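Local coordinates for immunoreactive 84kD antigen PG93 (Porphyromonas gingivalis, PDB 5M11), which is PorZ, an essential surface component of the type-IX secretion system, and binds calcium and zinc ions, at residues Asn14-Ile19 against Leu656-Thr661; Val674-Asn679 against Lys750-Ala755; His49-Phe54 against Val306-Pro311. One frame throughout, in Å; residues are numbered along the deposited sequence.

In the fold
The chain builds two successive seven-bladed beta-propellers and a C-terminal beta-sandwich. Its first strand, 13-16, does not join the first propeller: in contact 1 it pairs with strand 655-660 and completes the last blade of the second, so that this single pairing encloses both propellers, leaving the C-terminal domain outside. Contact 3 lies within that span, closing a loop of about 250 residues where the first blade of propeller one (49-54) meets the connection (306-311) into propeller two. The two contacts touch, P311 packing on L16, L17 and A18. Contact 2 follows in series after contact 1, about 29 Å from it between centres, and joins the two sheets of the C-terminal domain.

Contact 1. Residues Asn14-Ile19 against Leu656-Thr661; sequences NTLLAI and LMTFQT
The side chains of L16 and L656 run alongside one another, and L16 reaches on to T658. Followed outward, L16 CB lies 3.7 Å from L656 CD2. A chi1 of -69° sets CG on the side of the backbone N, and chi2 of 159° then sends the CD1 branch along strand 655-660. CD1 meets two methyls: L656 CD2 at 3.7 Å and T658 CG2 at 3.5 Å, the side chain of T658 lying roughly perpendicular to that of L16. Next along this face, N14 contributes only CB, 3.6 Å from T658 OG1, while its amide turns off from the strand.

The opposite face carries T15 and M657, a non-hydrogen-bonded antiparallel pair. T15 CG2 rests 3.8 Å from M657 CE, brought there by the bend of the methionine chain at chi3. T15 OG1 is held separately by D55.

Backbone bonds fix the register. N14 and T658 form a hydrogen-bonded pair, N14 N to T658 O at 3.0 Å and T658 N to N14 O at 2.9 Å. L16 N gives a straight bond to L656 O (166° at the hydrogen).

Strand 13-16, from the N terminus, thus becomes the outermost strand of a blade whose other three come from the end of the second propeller, a Velcro-type closure, here made across the two propellers. On the blade's inner side strand 655-660 pairs with strand 647-652, whose Y649 packs against both L16 and T658, while beyond the closure L17 leans on V39 of strand 39-42.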
ATOM      1  N   ASN A  14     -11.183   5.684   0.587  1.00 55.40           N
ATOM      2  CA  ASN A  14     -10.201   6.452   1.343  1.00 55.07           C
ATOM      3  C   ASN A  14      -8.878   5.676   1.468  1.00 56.51           C
ATOM      4  O   ASN A  14      -8.879   4.445   1.338  1.00 54.61           O
ATOM      5  CB  ASN A  14     -10.745   6.861   2.711  1.00 57.05           C
ATOM      6  CG  ASN A  14     -10.987   8.349   2.791  1.00104.94           C
ATOM      7  OD1 ASN A  14     -12.134   8.813   2.759  1.00105.51           O
ATOM      8  ND2 ASN A  14      -9.906   9.141   2.815  1.00103.01           N
ATOM      9  N   THR A  15      -7.747   6.398   1.678  1.00 52.41           N
ATOM     10  CA  THR A  15      -6.432   5.770   1.835  1.00 51.47           C
ATOM     11  C   THR A  15      -5.852   6.060   3.223  1.00 56.18           C
ATOM     12  O   THR A  15      -5.908   7.200   3.718  1.00 55.85           O
ATOM     13  CB  THR A  15      -5.456   6.189   0.740  1.00 59.64           C
ATOM     14  OG1 THR A  15      -5.311   7.596   0.779  1.00 67.76           O
ATOM     15  CG2 THR A  15      -5.906   5.778  -0.645  1.00 58.98           C
ATOM     16  N   LEU A  16      -5.275   5.009   3.836  1.00 52.54           N
ATOM     17  CA  LEU A  16      -4.667   5.067   5.165  1.00 52.49           C
ATOM     18  C   LEU A  16      -3.137   4.798   5.025  1.00 58.20           C
ATOM     19  O   LEU A  16      -2.602   3.713   5.328  1.00 57.62           O
ATOM     20  CB  LEU A  16      -5.398   4.077   6.101  1.00 50.69           C
ATOM     21  CG  LEU A  16      -6.860   4.445   6.474  1.00 54.74           C
ATOM     22  CD1 LEU A  16      -7.611   3.254   6.930  1.00 53.03           C
ATOM     23  CD2 LEU A  16      -6.910   5.472   7.628  1.00 60.52           C
ATOM     24  N   LEU A  17      -2.460   5.821   4.497  1.00 56.69           N
ATOM     25  CA  LEU A  17      -1.046   5.790   4.144  1.00 57.77           C
ATOM     26  C   LEU A  17      -0.150   6.293   5.269  1.00 62.75           C
ATOM     27  O   LEU A  17      -0.587   7.082   6.109  1.00 62.47           O
ATOM     28  CB  LEU A  17      -0.797   6.587   2.835  1.00 59.29           C
ATOM     29  CG  LEU A  17      -1.418   5.953   1.562  1.00 62.84           C
ATOM     30  CD1 LEU A  17      -1.168   6.778   0.340  1.00 64.44           C
ATOM     31  CD2 LEU A  17      -0.908   4.526   1.319  1.00 64.25           C
ATOM     32  N   ALA A  18       1.104   5.795   5.275  1.00 59.82           N
ATOM     33  CA  ALA A  18       2.153   6.079   6.243  1.00 61.10           C
ATOM     34  C   ALA A  18       3.095   7.255   5.826  1.00 69.32           C
ATOM     35  O   ALA A  18       3.449   7.413   4.650  1.00 67.49           O
ATOM     36  CB  ALA A  18       2.976   4.821   6.465  1.00 61.29           C
ATOM     37  N   ILE A  19       3.531   8.047   6.824  1.00 97.68           N
ATOM     38  CA  ILE A  19       4.455   9.150   6.582  1.00 94.39           C
ATOM     39  C   ILE A  19       5.863   8.592   6.916  1.00102.17           C
ATOM     40  O   ILE A  19       6.549   8.137   5.993  1.00100.41           O
ATOM     41  CB  ILE A  19       3.996  10.437   7.330  1.00 98.45           C
ATOM     42  CG1 ILE A  19       2.896  11.151   6.500  1.00 98.00           C
ATOM     43  CG2 ILE A  19       5.135  11.401   7.629  1.00 95.56           C
ATOM     44  CD1 ILE A  19       1.458  10.782   6.894  1.00114.82           C
ATOM     45  N   LEU A 656      -2.732   0.648   2.563  1.00 52.75           N
ATOM     46  CA  LEU A 656      -4.085   0.499   3.063  1.00 52.16           C
ATOM     47  C   LEU A 656      -5.090   1.477   2.452  1.00 61.05           C
ATOM     48  O   LEU A 656      -4.841   2.675   2.281  1.00 62.11           O
ATOM     49  CB  LEU A 656      -4.115   0.632   4.595  1.00 51.05           C
ATOM     50  CG  LEU A 656      -5.321   0.011   5.309  1.00 52.42           C
ATOM     51  CD1 LEU A 656      -5.341  -1.491   5.140  1.00 52.67           C
ATOM     52  CD2 LEU A 656      -5.332   0.391   6.770  1.00 50.98           C
ATOM     53  N   MET A 657      -6.274   0.921   2.198  1.00 59.54           N
ATOM     54  CA  MET A 657      -7.455   1.563   1.631  1.00 59.31           C
ATOM     55  C   MET A 657      -8.700   1.108   2.375  1.00 61.47           C
ATOM     56  O   MET A 657      -8.674   0.058   3.027  1.00 58.73           O
ATOM     57  CB  MET A 657      -7.595   1.179   0.159  1.00 62.05           C
ATOM     58  CG  MET A 657      -6.658   1.867  -0.730  1.00 66.73           C
ATOM     59  SD  MET A 657      -7.291   1.761  -2.406  1.00 71.92           S
ATOM     60  CE  MET A 657      -8.142   3.313  -2.500  1.00 69.32           C
ATOM     61  N   THR A 658      -9.794   1.894   2.264  1.00 58.63           N
ATOM     62  CA  THR A 658     -11.100   1.564   2.843  1.00 57.11           C
ATOM     63  C   THR A 658     -12.199   1.904   1.870  1.00 58.23           C
ATOM     64  O   THR A 658     -12.236   3.022   1.344  1.00 59.08           O
ATOM     65  CB  THR A 658     -11.391   2.237   4.200  1.00 63.54           C
ATOM     66  OG1 THR A 658     -11.501   3.654   4.046  1.00 68.46           O
ATOM     67  CG2 THR A 658     -10.417   1.870   5.257  1.00 56.32           C
ATOM     68  N   PHE A 659     -13.119   0.951   1.688  1.00 51.12           N
ATOM     69  CA  PHE A 659     -14.285   1.077   0.829  1.00 50.92           C
ATOM     70  C   PHE A 659     -15.542   0.911   1.677  1.00 55.10           C
ATOM     71  O   PHE A 659     -15.636  -0.043   2.459  1.00 51.44           O
ATOM     72  CB  PHE A 659     -14.211   0.038  -0.302  1.00 52.38           C
ATOM     73  CG  PHE A 659     -15.447  -0.058  -1.156  1.00 55.06           C
ATOM     74  CD1 PHE A 659     -15.670   0.849  -2.185  1.00 59.04           C
ATOM     75  CD2 PHE A 659     -16.390  -1.052  -0.931  1.00 57.06           C
ATOM     76  CE1 PHE A 659     -16.813   0.768  -2.968  1.00 60.58           C
ATOM     77  CE2 PHE A 659     -17.543  -1.123  -1.706  1.00 61.29           C
ATOM     78  CZ  PHE A 659     -17.748  -0.206  -2.716  1.00 60.68           C
ATOM     79  N   GLN A 660     -16.501   1.860   1.547  1.00 56.03           N
ATOM     80  CA  GLN A 660     -17.767   1.794   2.296  1.00 56.64           C
ATOM     81  C   GLN A 660     -18.667   0.836   1.572  1.00 61.95           C
ATOM     82  O   GLN A 660     -19.126   1.140   0.463  1.00 64.94           O
ATOM     83  CB  GLN A 660     -18.411   3.184   2.478  1.00 59.76           C
ATOM     84  CG  GLN A 660     -19.815   3.164   3.117  1.00 68.97           C
ATOM     85  CD  GLN A 660     -19.899   2.496   4.472  1.00 73.31           C
ATOM     86  OE1 GLN A 660     -20.433   1.383   4.610  1.00 69.06           O
ATOM     87  NE2 GLN A 660     -19.440   3.192   5.509  1.00 55.49           N
ATOM     88  N   THR A 661     -18.860  -0.347   2.177  1.00 56.63           N
ATOM     89  CA  THR A 661     -19.605  -1.491   1.655  1.00 56.87           C
ATOM     90  C   THR A 661     -21.135  -1.262   1.705  1.00 64.51           C
ATOM     91  O   THR A 661     -21.869  -1.803   0.857  1.00 65.18           O
ATOM     92  CB  THR A 661     -19.178  -2.739   2.445  1.00 61.58           C
ATOM     93  OG1 THR A 661     -17.762  -2.824   2.374  1.00 56.69           O
ATOM     94  CG2 THR A 661     -19.730  -4.029   1.877  1.00 67.08           C
TER

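Contact 2. Residues Val674-Asn679 against Lys750-Ala755; sequences VYVYPN and KLIRFA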
ATOM      1  N   VAL A 674     -30.078   9.088   1.471  1.00 81.15           N
ATOM      2  CA  VAL A 674     -30.325   8.688   0.076  1.00 76.66           C
ATOM      3  C   VAL A 674     -30.553   9.962  -0.781  1.00 79.88           C
ATOM      4  O   VAL A 674     -31.144  10.924  -0.289  1.00 82.01           O
ATOM      5  CB  VAL A 674     -31.474   7.636  -0.069  1.00 78.46           C
ATOM      6  CG1 VAL A 674     -31.666   7.209  -1.517  1.00 74.77           C
ATOM      7  CG2 VAL A 674     -31.208   6.403   0.799  1.00 79.33           C
ATOM      8  N   TYR A 675     -30.032   9.980  -2.037  1.00 72.95           N
ATOM      9  CA  TYR A 675     -30.174  11.101  -2.978  1.00 70.89           C
ATOM     10  C   TYR A 675     -29.986  10.671  -4.455  1.00 68.30           C
ATOM     11  O   TYR A 675     -29.333   9.668  -4.727  1.00 67.22           O
ATOM     12  CB  TYR A 675     -29.204  12.238  -2.621  1.00 74.02           C
ATOM     13  CG  TYR A 675     -27.739  11.905  -2.770  1.00 75.58           C
ATOM     14  CD1 TYR A 675     -26.987  12.439  -3.811  1.00 77.57           C
ATOM     15  CD2 TYR A 675     -27.080  11.127  -1.823  1.00 77.22           C
ATOM     16  CE1 TYR A 675     -25.620  12.184  -3.923  1.00 78.98           C
ATOM     17  CE2 TYR A 675     -25.711  10.875  -1.915  1.00 78.72           C
ATOM     18  CZ  TYR A 675     -24.986  11.396  -2.974  1.00 84.37           C
ATOM     19  OH  TYR A 675     -23.647  11.106  -3.095  1.00 82.15           O
ATOM     20  N   VAL A 676     -30.575  11.431  -5.395  1.00 61.63           N
ATOM     21  CA  VAL A 676     -30.473  11.180  -6.841  1.00 59.19           C
ATOM     22  C   VAL A 676     -29.680  12.295  -7.466  1.00 65.20           C
ATOM     23  O   VAL A 676     -29.921  13.466  -7.163  1.00 67.65           O
ATOM     24  CB  VAL A 676     -31.828  11.045  -7.600  1.00 61.33           C
ATOM     25  CG1 VAL A 676     -31.665  10.247  -8.882  1.00 60.44           C
ATOM     26  CG2 VAL A 676     -32.937  10.469  -6.744  1.00 60.49           C
ATOM     27  N   TYR A 677     -28.776  11.946  -8.376  1.00 60.62           N
ATOM     28  CA  TYR A 677     -27.994  12.912  -9.117  1.00 61.65           C
ATOM     29  C   TYR A 677     -27.795  12.376 -10.528  1.00 65.88           C
ATOM     30  O   TYR A 677     -27.439  11.206 -10.710  1.00 65.93           O
ATOM     31  CB  TYR A 677     -26.671  13.294  -8.423  1.00 64.07           C
ATOM     32  CG  TYR A 677     -25.618  12.214  -8.374  1.00 65.50           C
ATOM     33  CD1 TYR A 677     -24.611  12.150  -9.332  1.00 68.90           C
ATOM     34  CD2 TYR A 677     -25.593  11.286  -7.341  1.00 65.77           C
ATOM     35  CE1 TYR A 677     -23.612  11.175  -9.272  1.00 70.41           C
ATOM     36  CE2 TYR A 677     -24.615  10.291  -7.281  1.00 67.30           C
ATOM     37  CZ  TYR A 677     -23.621  10.239  -8.248  1.00 74.59           C
ATOM     38  OH  TYR A 677     -22.664   9.247  -8.189  1.00 71.51           O
ATOM     39  N   PRO A 678     -28.084  13.205 -11.544  1.00 62.62           N
ATOM     40  CA  PRO A 678     -28.505  14.607 -11.446  1.00 63.78           C
ATOM     41  C   PRO A 678     -30.023  14.791 -11.267  1.00 67.26           C
ATOM     42  O   PRO A 678     -30.843  14.028 -11.789  1.00 65.67           O
ATOM     43  CB  PRO A 678     -28.003  15.198 -12.763  1.00 68.22           C
ATOM     44  CG  PRO A 678     -28.058  14.055 -13.745  1.00 72.42           C
ATOM     45  CD  PRO A 678     -27.916  12.780 -12.948  1.00 65.36           C
ATOM     46  N   ASN A 679     -30.383  15.818 -10.491  1.00 64.65           N
ATOM     47  CA  ASN A 679     -31.758  16.230 -10.253  1.00 63.71           C
ATOM     48  C   ASN A 679     -31.829  17.759 -10.469  1.00 70.21           C
ATOM     49  O   ASN A 679     -31.217  18.508  -9.702  1.00 70.89           O
ATOM     50  CB  ASN A 679     -32.272  15.802  -8.876  1.00 58.41           C
ATOM     51  CG  ASN A 679     -33.734  16.132  -8.631  1.00 72.16           C
ATOM     52  OD1 ASN A 679     -34.522  16.467  -9.545  1.00 63.63           O
ATOM     53  ND2 ASN A 679     -34.134  16.038  -7.376  1.00 64.45           N
ATOM     54  N   LYS A 750     -37.775   4.930   2.735  1.00 83.19           N
ATOM     55  CA  LYS A 750     -37.332   6.260   2.348  1.00 80.69           C
ATOM     56  C   LYS A 750     -37.886   6.589   0.958  1.00 81.60           C
ATOM     57  O   LYS A 750     -37.564   5.935  -0.037  1.00 77.90           O
ATOM     58  CB  LYS A 750     -35.801   6.391   2.408  1.00 80.35           C
ATOM     59  CG  LYS A 750     -35.284   7.825   2.287  1.00 83.40           C
ATOM     60  CD  LYS A 750     -35.560   8.688   3.519  1.00 94.68           C
ATOM     61  CE  LYS A 750     -34.952  10.061   3.373  1.00109.44           C
ATOM     62  NZ  LYS A 750     -35.083  10.858   4.619  1.00125.50           N
ATOM     63  N   LEU A 751     -38.763   7.579   0.915  1.00 79.75           N
ATOM     64  CA  LEU A 751     -39.357   7.994  -0.331  1.00 78.13           C
ATOM     65  C   LEU A 751     -38.751   9.314  -0.733  1.00 81.81           C
ATOM     66  O   LEU A 751     -38.911  10.321  -0.039  1.00 83.52           O
ATOM     67  CB  LEU A 751     -40.889   8.065  -0.217  1.00 80.83           C
ATOM     68  CG  LEU A 751     -41.686   8.389  -1.485  1.00 84.17           C
ATOM     69  CD1 LEU A 751     -41.337   7.451  -2.643  1.00 81.00           C
ATOM     70  CD2 LEU A 751     -43.175   8.349  -1.194  1.00 90.88           C
ATOM     71  N   ILE A 752     -37.987   9.285  -1.828  1.00 75.95           N
ATOM     72  CA  ILE A 752     -37.321  10.472  -2.359  1.00 74.78           C
ATOM     73  C   ILE A 752     -37.744  10.662  -3.834  1.00 75.53           C
ATOM     74  O   ILE A 752     -38.009   9.684  -4.539  1.00 74.21           O
ATOM     75  CB  ILE A 752     -35.781  10.430  -2.150  1.00 76.61           C
ATOM     76  CG1 ILE A 752     -35.092   9.376  -3.033  1.00 74.32           C
ATOM     77  CG2 ILE A 752     -35.419  10.249  -0.658  1.00 79.11           C
ATOM     78  CD1 ILE A 752     -33.707   9.756  -3.401  1.00 81.95           C
ATOM     79  N   ARG A 753     -37.853  11.916  -4.273  1.00 70.72           N
ATOM     80  CA  ARG A 753     -38.301  12.225  -5.626  1.00 68.82           C
ATOM     81  C   ARG A 753     -37.250  13.011  -6.411  1.00 71.67           C
ATOM     82  O   ARG A 753     -36.474  13.765  -5.816  1.00 72.90           O
ATOM     83  CB  ARG A 753     -39.619  13.017  -5.574  1.00 69.22           C
ATOM     84  CG  ARG A 753     -40.814  12.219  -5.100  1.00 77.22           C
ATOM     85  CD  ARG A 753     -41.875  13.139  -4.530  1.00 94.75           C
ATOM     86  NE  ARG A 753     -43.184  12.488  -4.422  1.00108.24           N
ATOM     87  CZ  ARG A 753     -44.218  12.724  -5.230  1.00126.49           C
ATOM     88  NH1 ARG A 753     -44.112  13.604  -6.221  1.00108.02           N
ATOM     89  NH2 ARG A 753     -45.368  12.086  -5.048  1.00118.42           N
ATOM     90  N   PHE A 754     -37.236  12.837  -7.750  1.00 66.42           N
ATOM     91  CA  PHE A 754     -36.352  13.538  -8.694  1.00 65.73           C
ATOM     92  C   PHE A 754     -37.129  13.874  -9.979  1.00 70.51           C
ATOM     93  O   PHE A 754     -38.069  13.157 -10.345  1.00 70.75           O
ATOM     94  CB  PHE A 754     -35.072  12.739  -9.005  1.00 65.32           C
ATOM     95  CG  PHE A 754     -35.272  11.551  -9.910  1.00 65.91           C
ATOM     96  CD1 PHE A 754     -35.142  11.677 -11.290  1.00 70.27           C
ATOM     97  CD2 PHE A 754     -35.599  10.306  -9.386  1.00 66.63           C
ATOM     98  CE1 PHE A 754     -35.351  10.580 -12.129  1.00 71.17           C
ATOM     99  CE2 PHE A 754     -35.774   9.203 -10.221  1.00 69.47           C
ATOM    100  CZ  PHE A 754     -35.652   9.347 -11.586  1.00 69.06           C
ATOM    101  N   ALA A 755     -36.719  14.944 -10.668  1.00 67.22           N
ATOM    102  CA  ALA A 755     -37.408  15.394 -11.863  1.00 68.00           C
ATOM    103  C   ALA A 755     -36.654  15.095 -13.165  1.00 70.17           C
ATOM    104  O   ALA A 755     -35.424  15.186 -13.214  1.00 67.79           O
ATOM    105  CB  ALA A 755     -37.659  16.886 -11.757  1.00 71.52           C
TER
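The tip of I752, CD1, is the bump that fills the groove between V674 and V676: it sits 3.8 Å from V674 CG1 and 3.5 Å from V676 CG2. Its chain is aimed there by chi1 of 70°, which folds CG1 back over the residue's own main chain. V676 in turn covers the neighbouring aromatic. Its CG1 stands over one face of the F754 ring, 4.2 Å from the centroid and displaced toward the rim, a CH-pi contact, while its CG2 bridges from F754 CD2 (3.8 Å) to the isoleucine.

These residues lie on the facing edge strands of a beta-sandwich. Strand 675-677 borders one sheet and strand 749-756 the other; the two run nearly parallel, 18° apart with axes 7.3 Å from each other at closest, too far for backbone pairing. Behind them, V676 also packs on V689 and I691, and F754 on Y737 and V739, each within its own sheet.

Past the cis-proline P678 the spacing narrows. N679 extends with CG anti to the backbone N and lays its amide against the F754 side chain, N679 CG lying 3.7 Å from F754 CB, with the amide and ring planes nearly perpendicular. Its OD1 accepts the backbone N-H of A755 at 2.9 Å in an almost straight bond (172°), although the donor comes from above the carbonyl plane.

Contact 3. Residues His49-Phe54 against Val306-Pro311; sequences HEAKIF and VAFDGP
The backbones of A51-I53 and A307-F308 keep well apart, with CA atoms of I53 and F308 separated by 8.4 Å and no hydrogen bond across the gap, so side chains span it, meeting both side chains and backbone atoms opposite. The contact joins two parts of the propeller architecture: the weakly bonded strand at about 52-54 is outermost in the first blade of propeller one, and 306-311 belongs to the connection between the last blade of that propeller and the first blade of the next.

F308 contributes the largest share of the buried surface. Its CG is anti to the carbonyl carbon (chi1 -49°), which directs the ring across to the other segment, and it meets that segment with its far end. CZ comes 3.4 Å from A51 CB, and CE2 lies near the same methyl. The backbone N of K52 stands at the ring's edge, close to its plane, 3.8 Å from CZ. On the other flank of that end CE1 faces I53, 4.2 Å from CB. The ring therefore spans three consecutive residues, and I19, in the loop following strand 13-16, packs against both F308 and I53.

The polar ends of this region turn elsewhere: K52 NZ bonds to S58 OG, and D309 OD2 takes the backbone N of W352 in the first blade of the second propeller. This leaves a mainly apolar contact at the protein surface, away from the metal sites.

H49 closes the upstream end more loosely. V306 N lies at the edge of the imidazole, near its plane, and H49 NE2 stops 4.0 Å from A307 N.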
ATOM      1  N   HIS A  49       1.586  25.111  11.617  1.00144.26           N
ATOM      2  CA  HIS A  49       1.208  24.030  10.703  1.00139.42           C
ATOM      3  C   HIS A  49       0.153  24.467   9.677  1.00141.39           C
ATOM      4  O   HIS A  49       0.415  25.380   8.893  1.00137.10           O
ATOM      5  CB  HIS A  49       0.740  22.766  11.457  1.00143.14           C
ATOM      6  CG  HIS A  49       1.761  21.678  11.528  1.00143.59           C
ATOM      7  ND1 HIS A  49       2.851  21.769  12.375  1.00145.97           N
ATOM      8  CD2 HIS A  49       1.798  20.484  10.890  1.00142.06           C
ATOM      9  CE1 HIS A  49       3.523  20.646  12.208  1.00142.57           C
ATOM     10  NE2 HIS A  49       2.931  19.840  11.325  1.00140.59           N
ATOM     11  N   GLU A  50      -1.041  23.816   9.713  1.00141.18           N
ATOM     12  CA  GLU A  50      -2.182  23.877   8.784  1.00140.50           C
ATOM     13  C   GLU A  50      -1.732  23.116   7.524  1.00138.70           C
ATOM     14  O   GLU A  50      -2.036  23.496   6.390  1.00136.70           O
ATOM     15  CB  GLU A  50      -2.692  25.311   8.504  1.00143.36           C
ATOM     16  CG  GLU A  50      -4.187  25.384   8.224  1.00154.36           C
ATOM     17  CD  GLU A  50      -4.585  25.401   6.759  1.00166.33           C
ATOM     18  OE1 GLU A  50      -4.598  26.501   6.162  1.00161.50           O
ATOM     19  OE2 GLU A  50      -4.907  24.320   6.213  1.00158.88           O
ATOM     20  N   ALA A  51      -0.974  22.021   7.765  1.00132.29           N
ATOM     21  CA  ALA A  51      -0.364  21.101   6.798  1.00125.83           C
ATOM     22  C   ALA A  51      -1.419  20.266   6.018  1.00126.54           C
ATOM     23  O   ALA A  51      -2.624  20.327   6.335  1.00130.64           O
ATOM     24  CB  ALA A  51       0.586  20.181   7.542  1.00126.45           C
ATOM     25  N   LYS A  52      -0.969  19.486   5.000  1.00114.26           N
ATOM     26  CA  LYS A  52      -1.891  18.689   4.179  1.00111.39           C
ATOM     27  C   LYS A  52      -1.200  17.459   3.591  1.00108.17           C
ATOM     28  O   LYS A  52      -0.076  17.567   3.115  1.00104.48           O
ATOM     29  CB  LYS A  52      -2.443  19.587   3.042  1.00111.14           C
ATOM     30  CG  LYS A  52      -3.538  18.992   2.151  1.00116.12           C
ATOM     31  CD  LYS A  52      -3.873  19.932   0.982  1.00111.40           C
ATOM     32  CE  LYS A  52      -4.956  19.404   0.080  1.00108.90           C
ATOM     33  NZ  LYS A  52      -4.527  18.188  -0.654  1.00111.53           N
ATOM     34  N   ILE A  53      -1.890  16.310   3.575  1.00102.90           N
ATOM     35  CA  ILE A  53      -1.408  15.063   2.957  1.00 98.69           C
ATOM     36  C   ILE A  53      -2.092  14.948   1.541  1.00 96.09           C
ATOM     37  O   ILE A  53      -3.295  15.184   1.441  1.00 98.08           O
ATOM     38  CB  ILE A  53      -1.644  13.855   3.919  1.00105.80           C
ATOM     39  CG1 ILE A  53      -1.288  12.507   3.256  1.00103.74           C
ATOM     40  CG2 ILE A  53      -3.053  13.850   4.516  1.00112.29           C
ATOM     41  CD1 ILE A  53      -1.098  11.329   4.213  1.00111.15           C
ATOM     42  N   PHE A  54      -1.307  14.669   0.458  1.00 85.40           N
ATOM     43  CA  PHE A  54      -1.746  14.641  -0.964  1.00 81.25           C
ATOM     44  C   PHE A  54      -1.722  13.262  -1.628  1.00 84.57           C
ATOM     45  O   PHE A  54      -0.641  12.771  -1.974  1.00 82.45           O
ATOM     46  CB  PHE A  54      -0.839  15.545  -1.830  1.00 77.90           C
ATOM     47  CG  PHE A  54      -0.913  17.030  -1.605  1.00 78.77           C
ATOM     48  CD1 PHE A  54      -1.689  17.835  -2.429  1.00 80.03           C
ATOM     49  CD2 PHE A  54      -0.143  17.637  -0.618  1.00 80.59           C
ATOM     50  CE1 PHE A  54      -1.738  19.214  -2.236  1.00 81.32           C
ATOM     51  CE2 PHE A  54      -0.204  19.012  -0.416  1.00 83.73           C
ATOM     52  CZ  PHE A  54      -0.990  19.795  -1.234  1.00 81.63           C
ATOM     53  N   VAL A 306       5.470  16.800  12.962  1.00125.07           N
ATOM     54  CA  VAL A 306       4.628  15.965  12.108  1.00122.91           C
ATOM     55  C   VAL A 306       3.459  15.514  12.989  1.00133.61           C
ATOM     56  O   VAL A 306       3.590  14.585  13.790  1.00136.36           O
ATOM     57  CB  VAL A 306       5.421  14.803  11.431  1.00122.17           C
ATOM     58  CG1 VAL A 306       4.496  13.746  10.833  1.00122.29           C
ATOM     59  CG2 VAL A 306       6.382  15.332  10.363  1.00115.40           C
ATOM     60  N   ALA A 307       2.342  16.251  12.901  1.00132.61           N
ATOM     61  CA  ALA A 307       1.128  15.982  13.668  1.00139.04           C
ATOM     62  C   ALA A 307       0.358  14.800  13.064  1.00143.52           C
ATOM     63  O   ALA A 307      -0.478  14.194  13.748  1.00143.30           O
ATOM     64  CB  ALA A 307       0.254  17.224  13.706  1.00141.76           C
ATOM     65  N   PHE A 308       0.669  14.455  11.789  1.00134.35           N
ATOM     66  CA  PHE A 308       0.043  13.352  11.057  1.00132.96           C
ATOM     67  C   PHE A 308       0.299  12.015  11.714  1.00140.29           C
ATOM     68  O   PHE A 308       1.457  11.634  11.925  1.00138.67           O
ATOM     69  CB  PHE A 308       0.538  13.267   9.608  1.00127.27           C
ATOM     70  CG  PHE A 308       0.522  14.539   8.803  1.00124.18           C
ATOM     71  CD1 PHE A 308      -0.619  14.930   8.113  1.00127.04           C
ATOM     72  CD2 PHE A 308       1.675  15.309   8.667  1.00121.11           C
ATOM     73  CE1 PHE A 308      -0.618  16.085   7.326  1.00124.48           C
ATOM     74  CE2 PHE A 308       1.673  16.465   7.886  1.00120.65           C
ATOM     75  CZ  PHE A 308       0.533  16.835   7.210  1.00119.44           C
ATOM     76  N   ASP A 309      -0.784  11.290  12.002  1.00 87.67           N
ATOM     77  CA  ASP A 309      -0.709   9.939  12.552  1.00 85.33           C
ATOM     78  C   ASP A 309      -1.313   8.958  11.557  1.00 84.03           C
ATOM     79  O   ASP A 309      -2.446   9.146  11.122  1.00 83.09           O
ATOM     80  CB  ASP A 309      -1.383   9.823  13.925  1.00 87.17           C
ATOM     81  CG  ASP A 309      -1.351   8.412  14.489  1.00 92.57           C
ATOM     82  OD1 ASP A 309      -0.258   7.961  14.916  1.00 90.57           O
ATOM     83  OD2 ASP A 309      -2.405   7.749  14.467  1.00 98.15           O
ATOM     84  N   GLY A 310      -0.518   7.953  11.190  1.00 77.95           N
ATOM     85  CA  GLY A 310      -0.858   6.896  10.242  1.00 74.87           C
ATOM     86  C   GLY A 310      -0.218   5.568  10.604  1.00 73.80           C
ATOM     87  O   GLY A 310       0.326   5.435  11.706  1.00 73.57           O
ATOM     88  N   PRO A 311      -0.261   4.543   9.722  1.00 66.55           N
ATOM     89  CA  PRO A 311       0.396   3.266  10.060  1.00 65.19           C
ATOM     90  C   PRO A 311       1.922   3.404  10.151  1.00 70.47           C
ATOM     91  O   PRO A 311       2.475   4.366   9.624  1.00 72.70           O
ATOM     92  CB  PRO A 311      -0.020   2.332   8.915  1.00 65.22           C
ATOM     93  CG  PRO A 311      -0.388   3.193   7.819  1.00 70.39           C
ATOM     94  CD  PRO A 311      -0.861   4.501   8.376  1.00 67.06           C
TER